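Local structure of DNA polymerase beta (Leishmania infantum, 4P4M) at residues 92-97 and 111-116; 98-103 and 122-127; 316-321 and 347-352. The protein is a family X DNA polymerase that extends DNA with deoxyribonucleotides and probably serves base excision repair and double-strand break repair. All coordinates share one frame; numbering follows the deposited sequence.

Interaction 1 of 3, residues 92-97 and 111-116; sequences KPKLKA and AAAALF. With nucleotides of chain B.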
# COMPACT_ATOMS: atom_id res chain seq x y z
N LYS A 92 -23.90 -0.47 -26.32
CA LYS A 92 -22.45 -0.53 -26.23
C LYS A 92 -21.76 0.83 -26.00
O LYS A 92 -20.68 0.87 -25.41
CB LYS A 92 -21.86 -1.18 -27.48
CG LYS A 92 -20.37 -1.48 -27.37
CD LYS A 92 -19.71 -1.59 -28.74
CE LYS A 92 -20.42 -2.62 -29.61
NZ LYS A 92 -19.79 -2.73 -30.96
N PRO A 93 -22.38 1.93 -26.46
CA PRO A 93 -21.72 3.23 -26.29
C PRO A 93 -21.16 3.44 -24.89
O PRO A 93 -20.05 3.95 -24.74
CB PRO A 93 -22.83 4.24 -26.59
CG PRO A 93 -24.11 3.45 -26.63
CD PRO A 93 -23.71 2.08 -27.07
N LYS A 94 -21.92 3.05 -23.87
CA LYS A 94 -21.51 3.27 -22.49
C LYS A 94 -20.49 2.25 -22.00
O LYS A 94 -19.92 2.41 -20.92
CB LYS A 94 -22.73 3.28 -21.56
CG LYS A 94 -23.37 1.92 -21.34
CD LYS A 94 -24.50 2.02 -20.33
CE LYS A 94 -24.01 2.57 -18.99
NZ LYS A 94 -25.11 2.74 -18.01
N LEU A 95 -20.25 1.20 -22.79
CA LEU A 95 -19.23 0.21 -22.44
C LEU A 95 -17.84 0.74 -22.73
O LEU A 95 -16.90 0.51 -21.96
CB LEU A 95 -19.47 -1.10 -23.18
CG LEU A 95 -20.62 -1.97 -22.67
CD1 LEU A 95 -20.75 -3.22 -23.53
CD2 LEU A 95 -20.41 -2.35 -21.21
N LYS A 96 -17.69 1.43 -23.86
CA LYS A 96 -16.43 2.07 -24.20
C LYS A 96 -16.15 3.20 -23.21
O LYS A 96 -15.01 3.43 -22.81
CB LYS A 96 -16.46 2.62 -25.62
N ALA A 97 -17.21 3.90 -22.81
CA ALA A 97 -17.11 4.98 -21.84
C ALA A 97 -16.58 4.45 -20.51
O ALA A 97 -15.65 5.01 -19.92
CB ALA A 97 -18.46 5.65 -21.65
N ALA A 111 -18.93 4.13 -10.70
CA ALA A 111 -18.84 5.58 -10.84
C ALA A 111 -18.85 6.00 -12.31
O ALA A 111 -19.41 7.04 -12.67
CB ALA A 111 -17.58 6.12 -10.15
N ALA A 112 -18.22 5.19 -13.15
CA ALA A 112 -18.13 5.49 -14.58
C ALA A 112 -19.53 5.48 -15.21
O ALA A 112 -19.86 6.35 -16.01
CB ALA A 112 -17.21 4.49 -15.27
N ALA A 113 -20.34 4.49 -14.84
CA ALA A 113 -21.72 4.40 -15.31
C ALA A 113 -22.51 5.65 -14.94
O ALA A 113 -23.17 6.26 -15.78
CB ALA A 113 -22.39 3.16 -14.76
N ALA A 114 -22.43 6.04 -13.67
CA ALA A 114 -23.15 7.22 -13.19
C ALA A 114 -22.76 8.47 -13.97
O ALA A 114 -23.62 9.30 -14.29
CB ALA A 114 -22.92 7.43 -11.70
N LEU A 115 -21.48 8.61 -14.28
CA LEU A 115 -20.99 9.74 -15.07
C LEU A 115 -21.63 9.76 -16.45
O LEU A 115 -22.01 10.82 -16.95
CB LEU A 115 -19.46 9.67 -15.22
CG LEU A 115 -18.59 10.18 -14.07
CD1 LEU A 115 -17.13 9.84 -14.33
CD2 LEU A 115 -18.77 11.67 -13.89
N PHE A 116 -21.72 8.59 -17.06
CA PHE A 116 -22.30 8.45 -18.39
C PHE A 116 -23.80 8.74 -18.37
O PHE A 116 -24.32 9.43 -19.24
CB PHE A 116 -22.03 7.04 -18.92
CG PHE A 116 -22.59 6.78 -20.29
CD1 PHE A 116 -23.91 6.39 -20.45
CD2 PHE A 116 -21.80 6.92 -21.42
CE1 PHE A 116 -24.43 6.15 -21.71
CE2 PHE A 116 -22.31 6.68 -22.68
CZ PHE A 116 -23.63 6.29 -22.83
P DG B 3 -16.78 1.92 -8.17
OP1 DG B 3 -17.02 3.21 -8.84
OP2 DG B 3 -17.04 0.64 -8.87
O5' DG B 3 -15.25 1.90 -7.69
C5' DG B 3 -14.71 3.03 -7.01
C4' DG B 3 -13.34 2.71 -6.43
O4' DG B 3 -13.50 1.83 -5.28
C3' DG B 3 -12.38 2.00 -7.39
O3' DG B 3 -11.30 2.89 -7.73
C2' DG B 3 -11.91 0.76 -6.62
C1' DG B 3 -12.31 1.08 -5.18
N9 DG B 3 -12.51 -0.12 -4.35
C8 DG B 3 -13.24 -1.25 -4.64
N7 DG B 3 -13.21 -2.16 -3.69
C5 DG B 3 -12.41 -1.59 -2.71
C6 DG B 3 -12.01 -2.10 -1.45
O6 DG B 3 -12.31 -3.20 -0.96
N1 DG B 3 -11.19 -1.20 -0.76
C2 DG B 3 -10.81 0.03 -1.23
N2 DG B 3 -10.03 0.77 -0.43
N3 DG B 3 -11.18 0.53 -2.42
C4 DG B 3 -11.97 -0.34 -3.10

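Interaction 2 of 3, residues 98-103 and 122-127; sequences IQELTQ and FTVDEL. With NA (sodium ion), chain F.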
# COMPACT_ATOMS: atom_id res chain seq x y z
N ILE A 98 -17.17 3.35 -20.03
CA ILE A 98 -16.73 2.75 -18.78
C ILE A 98 -15.26 2.32 -18.85
O ILE A 98 -14.49 2.61 -17.93
CB ILE A 98 -17.64 1.56 -18.38
CG1 ILE A 98 -19.01 2.08 -17.92
CG2 ILE A 98 -16.99 0.73 -17.29
CD1 ILE A 98 -20.04 1.00 -17.72
N GLN A 99 -14.88 1.66 -19.93
CA GLN A 99 -13.49 1.22 -20.09
C GLN A 99 -12.54 2.42 -20.16
O GLN A 99 -11.36 2.32 -19.81
CB GLN A 99 -13.34 0.37 -21.36
N GLU A 100 -13.08 3.55 -20.61
CA GLU A 100 -12.32 4.78 -20.73
C GLU A 100 -12.19 5.47 -19.37
O GLU A 100 -11.09 5.79 -18.92
CB GLU A 100 -13.04 5.71 -21.71
CG GLU A 100 -12.48 7.12 -21.79
CD GLU A 100 -11.33 7.24 -22.77
OE1 GLU A 100 -10.97 6.21 -23.39
OE2 GLU A 100 -10.81 8.36 -22.94
N LEU A 101 -13.34 5.70 -18.73
CA LEU A 101 -13.39 6.46 -17.49
C LEU A 101 -12.72 5.76 -16.31
O LEU A 101 -12.18 6.41 -15.42
CB LEU A 101 -14.84 6.84 -17.17
CG LEU A 101 -15.46 7.85 -18.14
CD1 LEU A 101 -16.98 7.94 -17.95
CD2 LEU A 101 -14.82 9.22 -17.98
N THR A 102 -12.74 4.43 -16.31
CA THR A 102 -12.10 3.69 -15.23
C THR A 102 -10.58 3.78 -15.30
O THR A 102 -9.89 3.17 -14.50
CB THR A 102 -12.53 2.20 -15.18
OG1 THR A 102 -12.20 1.56 -16.42
CG2 THR A 102 -14.03 2.08 -14.92
N GLN A 103 -10.06 4.53 -16.26
CA GLN A 103 -8.62 4.78 -16.29
C GLN A 103 -8.22 5.76 -15.18
O GLN A 103 -7.07 5.78 -14.75
CB GLN A 103 -8.17 5.32 -17.64
CG GLN A 103 -8.27 4.34 -18.79
CD GLN A 103 -7.70 4.90 -20.08
OE1 GLN A 103 -6.62 4.52 -20.52
NE2 GLN A 103 -8.43 5.83 -20.70
N PHE A 122 -18.48 10.89 -21.51
CA PHE A 122 -18.04 9.60 -22.05
C PHE A 122 -16.54 9.50 -22.35
O PHE A 122 -16.06 8.46 -22.82
CB PHE A 122 -18.87 9.21 -23.29
CG PHE A 122 -18.82 10.21 -24.41
CD1 PHE A 122 -19.64 11.33 -24.40
CD2 PHE A 122 -17.96 10.03 -25.49
CE1 PHE A 122 -19.60 12.26 -25.44
CE2 PHE A 122 -17.92 10.95 -26.53
CZ PHE A 122 -18.74 12.06 -26.51
N THR A 123 -15.79 10.56 -22.06
CA THR A 123 -14.34 10.51 -22.24
C THR A 123 -13.62 11.09 -21.03
O THR A 123 -14.16 11.95 -20.33
CB THR A 123 -13.85 11.29 -23.49
OG1 THR A 123 -13.95 12.70 -23.24
CG2 THR A 123 -14.68 10.93 -24.72
N VAL A 124 -12.40 10.62 -20.80
CA VAL A 124 -11.56 11.12 -19.73
C VAL A 124 -11.32 12.62 -19.87
O VAL A 124 -11.32 13.35 -18.88
CB VAL A 124 -10.20 10.38 -19.69
CG1 VAL A 124 -9.24 11.06 -18.72
CG2 VAL A 124 -10.41 8.92 -19.31
N ASP A 125 -11.12 13.07 -21.11
CA ASP A 125 -10.84 14.47 -21.43
C ASP A 125 -11.97 15.38 -20.94
O ASP A 125 -11.72 16.48 -20.43
CB ASP A 125 -10.64 14.63 -22.95
CG ASP A 125 -9.98 15.95 -23.34
OD1 ASP A 125 -9.25 16.53 -22.51
OD2 ASP A 125 -10.18 16.39 -24.50
N GLU A 126 -13.21 14.94 -21.13
CA GLU A 126 -14.37 15.69 -20.68
C GLU A 126 -14.49 15.69 -19.15
O GLU A 126 -14.84 16.70 -18.55
CB GLU A 126 -15.66 15.12 -21.29
CG GLU A 126 -15.76 15.34 -22.80
CD GLU A 126 -15.71 16.81 -23.18
OE1 GLU A 126 -15.97 17.67 -22.31
OE2 GLU A 126 -15.41 17.10 -24.36
N LEU A 127 -14.18 14.55 -18.53
CA LEU A 127 -14.16 14.48 -17.07
C LEU A 127 -13.19 15.49 -16.46
O LEU A 127 -13.53 16.18 -15.50
CB LEU A 127 -13.83 13.07 -16.58
CG LEU A 127 -13.74 12.86 -15.06
CD1 LEU A 127 -15.04 13.31 -14.36
CD2 LEU A 127 -13.44 11.41 -14.73
NA NA F . -9.91 3.48 -11.88
O HOH W 1 -9.49 11.28 -23.01
O HOH W 2 -7.49 3.45 -12.03
O HOH W 3 -9.85 1.06 -12.00

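Interaction 3 of 3, residues 316-321 and 347-352; sequences FKLGTP and DELEDK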
# COMPACT_ATOMS: atom_id res chain seq x y z
N PHE A 316 -1.05 -18.14 10.37
CA PHE A 316 -1.88 -18.66 11.47
C PHE A 316 -2.37 -20.08 11.16
O PHE A 316 -2.93 -20.33 10.10
CB PHE A 316 -3.09 -17.73 11.71
CG PHE A 316 -2.70 -16.29 11.97
CD1 PHE A 316 -2.35 -15.88 13.25
CD2 PHE A 316 -2.66 -15.37 10.93
CE1 PHE A 316 -1.97 -14.56 13.49
CE2 PHE A 316 -2.28 -14.05 11.16
CZ PHE A 316 -1.94 -13.64 12.44
N LYS A 317 -2.13 -21.01 12.09
CA LYS A 317 -2.48 -22.41 11.87
C LYS A 317 -3.89 -22.68 12.38
O LYS A 317 -4.12 -22.75 13.59
CB LYS A 317 -1.48 -23.34 12.57
CG LYS A 317 -1.59 -24.83 12.13
CD LYS A 317 -0.47 -25.65 12.79
CE LYS A 317 -0.60 -27.14 12.48
NZ LYS A 317 -0.49 -27.41 11.03
N LEU A 318 -4.83 -22.82 11.45
CA LEU A 318 -6.25 -22.93 11.79
C LEU A 318 -6.67 -24.36 12.11
O LEU A 318 -7.58 -24.57 12.91
CB LEU A 318 -7.13 -22.36 10.67
CG LEU A 318 -6.86 -20.92 10.21
CD1 LEU A 318 -7.85 -20.48 9.15
CD2 LEU A 318 -6.88 -19.94 11.39
N GLY A 319 -6.00 -25.33 11.49
CA GLY A 319 -6.32 -26.73 11.70
C GLY A 319 -7.09 -27.34 10.54
O GLY A 319 -6.83 -27.03 9.37
N THR A 320 -8.04 -28.21 10.85
CA THR A 320 -8.86 -28.85 9.83
C THR A 320 -9.95 -27.89 9.34
O THR A 320 -10.30 -26.94 10.04
CB THR A 320 -9.51 -30.14 10.34
OG1 THR A 320 -10.46 -29.83 11.37
CG2 THR A 320 -8.45 -31.08 10.90
N PRO A 321 -10.49 -28.15 8.13
CA PRO A 321 -11.48 -27.27 7.50
C PRO A 321 -12.67 -26.94 8.39
O PRO A 321 -13.26 -25.86 8.26
CB PRO A 321 -11.94 -28.09 6.29
CG PRO A 321 -10.76 -28.93 5.95
CD PRO A 321 -10.13 -29.29 7.27
N ASP A 347 -7.28 -12.11 20.17
CA ASP A 347 -6.60 -13.17 20.92
C ASP A 347 -6.83 -14.59 20.38
O ASP A 347 -5.90 -15.40 20.33
CB ASP A 347 -6.98 -13.12 22.40
CG ASP A 347 -6.26 -12.01 23.16
OD1 ASP A 347 -5.34 -11.36 22.60
OD2 ASP A 347 -6.62 -11.78 24.33
N GLU A 348 -8.05 -14.88 19.96
CA GLU A 348 -8.38 -16.22 19.47
C GLU A 348 -7.57 -16.58 18.21
O GLU A 348 -7.20 -17.74 18.00
CB GLU A 348 -9.88 -16.34 19.20
CG GLU A 348 -10.35 -17.78 19.02
CD GLU A 348 -11.81 -17.95 19.39
OE1 GLU A 348 -12.45 -16.96 19.80
OE2 GLU A 348 -12.32 -19.09 19.27
N LEU A 349 -7.30 -15.57 17.39
CA LEU A 349 -6.47 -15.76 16.20
C LEU A 349 -4.98 -15.69 16.53
O LEU A 349 -4.17 -16.48 16.04
CB LEU A 349 -6.86 -14.73 15.14
CG LEU A 349 -6.14 -14.76 13.79
CD1 LEU A 349 -6.23 -16.15 13.14
CD2 LEU A 349 -6.72 -13.70 12.85
N GLU A 350 -4.61 -14.75 17.39
CA GLU A 350 -3.21 -14.63 17.82
C GLU A 350 -2.70 -15.95 18.41
O GLU A 350 -1.54 -16.31 18.21
CB GLU A 350 -3.04 -13.46 18.80
CG GLU A 350 -1.61 -13.20 19.27
CD GLU A 350 -0.64 -12.81 18.15
OE1 GLU A 350 -1.05 -12.10 17.19
OE2 GLU A 350 0.54 -13.21 18.23
N ASP A 351 -3.56 -16.67 19.13
CA ASP A 351 -3.19 -17.96 19.71
C ASP A 351 -2.76 -18.99 18.65
O ASP A 351 -2.06 -19.96 18.96
CB ASP A 351 -4.34 -18.55 20.53
CG ASP A 351 -4.57 -17.82 21.84
OD1 ASP A 351 -3.63 -17.17 22.34
OD2 ASP A 351 -5.70 -17.92 22.38
N LYS A 352 -3.21 -18.78 17.42
CA LYS A 352 -2.90 -19.70 16.31
C LYS A 352 -1.60 -19.34 15.58
O LYS A 352 -1.19 -20.06 14.66
CB LYS A 352 -4.03 -19.70 15.28
CG LYS A 352 -5.43 -19.97 15.85
CD LYS A 352 -5.57 -21.39 16.34
CE LYS A 352 -7.03 -21.76 16.56
NZ LYS A 352 -7.58 -21.10 17.78

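Interaction 1 of 3, residues 92-97 and 111-116
Phe116 lays one face of its ring on the start of helix 93-101, and Lys94 meets that face with the aliphatic base of its side chain. Lys94 CB stands over the middle of the ring, 3.3 Å from the Phe116 centroid and only 10° off the normal, a close CH-pi contact in which the two side chains cross at about a right angle. Ala97, one turn on, brings its methyl obliquely to the ring, with CB 3.6 Å from Phe116 CD2; alanine suits the spot, a single methyl sufficing to meet the ring. Pro93 is a looser neighbour, its CB 4.4 Å from Phe116 CZ. The ring reaches this far because Phe116 CG lies anti to the backbone N (chi1 180°). Lys94 bends at chi3, which carries its NZ past the ring, 4.3 Å from Ala113 CB, where it forms a salt bridge with Asp117.

The two helices belong to a helix-hairpin-helix element of the fingers region, and their segments approach to 9.7 Å between axes, with N-to-C directions 127° apart. Further along the interface the helices pack through Ala112, whose methyl touches Ile98 and Leu101, while Leu115 also leans on Leu101. Near the start of helix 109-119, Ala111 N donates a hydrogen bond of 2.8 Å to OP1 of DG3 in chain B, the sequence-independent grip on a backbone phosphate that such motifs use, and the helix N terminus probably adds favourable electrostatics.

Interaction 2 of 3, residues 98-103 and 122-127
Val124 presses its CG2 methyl against the last turn of helix 93-101, coming within 3.2 Å of Glu100 O. This is the tight part of the contact. That carbonyl oxygen is already taken twice by Gln103: by its backbone N and by its side-chain NE2, which bonds at 3.2 Å in the carbonyl plane, on a lone pair, with the oxygen also in the amide plane of Gln103. The glutamine chain runs extended beyond CG, and its NE2 end crosses the same valine methyl at about a right angle. Leu101 completes the close packing: its CD2 lies 3.7 Å from Thr123 O and 4.2 Å from Leu127 CD2, and branched aliphatic residues suit this buried seam.

The other side is looser and wetter. Glu100, bent at chi2 (87°), lays CG beside the backbone of Thr123 and Val124 and offers OE2 to Val124 N in a nearly straight (170°) but weak bond of 3.5 Å. A water gives a hydrogen to OE2, 3.2 Å away, and weakly accepts from Asp125 N. An acidic side chain suits this place, since the first turn of helix 124-130 points backbone N-H groups this way and the helix dipole would probably favour a negative charge. Thr123 supplies the cap itself, OG1 accepting from Glu126 N at 3.2 Å.

Beyond helix 93-101 the chain turns into the hairpin of a helix-hairpin-helix motif, where Thr102 O binds the sodium ion at 2.6 Å together with Val104 O, Phe107 O, two waters and a DNA phosphate. Ala112 of helix 109-119 touches Thr102, and Leu115 meets Leu127, so that helix 124-130 lies against both helices of the motif.

Interaction 3 of 3, residues 316-321 and 347-352
Lys352 O receives the hydrogen bond that joins the two segments: Lys317 N donates to it over 2.9 Å, nearly straight at the hydrogen (170°) though arriving 35° above the carbonyl plane. The same oxygen also has Phe316 CA beside it at 3.6 Å, a weaker CA-H...O contact. Lys352 returns the approach with its aliphatic chain, whose CD passes 3.4 Å from Lys317 O. Bends at chi2 and chi4 then turn the chain back toward its own helix, where NZ makes a weak bond to Glu348 O. A long side chain fits here, its methylenes lining the strand while the charge is carried away from it.

All this lies in the thumb, where strand 315-317 pairs with strand 308-310 as a small antiparallel hairpin. Phe316 bonds through its backbone to Leu309, whereas Lys317 N turns to Lys352.

The apolar half of the contact belongs to Phe316 and Leu349, whose side chains meet at about a right angle. Leu349 CG lies 4.1 Å from the centroid of the Phe316 ring, over the face but displaced toward the rim, and its CD1 reaches 3.7 Å from Phe316 CG. With chi1 at -179°, Leu349 turns its isobutyl group away from its own N and over the ring. Leu349 O, the acceptor for Lys352 N, sits 3.4 Å from Phe316 CD1. The phenyl group is buried among Leu309, Asn311, Pro345 and Arg353 as well. Leu318 widens the apolar patch, its CD2 4.2 Å from Leu349 CD1. Lys317, by contrast, extends to the exposed side, where NZ makes a weak hydrogen bond with Tyr308 OH.

Overall arrangement
From the first modelled residues, helix 93-101 supplies one partner for both early contacts. Interaction 1 closes a loop of 13 residues by bringing helix 109-119 back onto its start; interaction 2 closes one of 18 by setting helix 124-130 against its end. Because their segments alternate along the chain, the two contacts cross rather than nest, and they touch through Ala112 and Ala97, tying three successive helices of the fingers region together. Interaction 3 comes later, in series, closing 25 residues within the thumb. Its centre lies about 44 Å from that of interaction 1 and, across the chain's centre, about 45 Å from that of interaction 2.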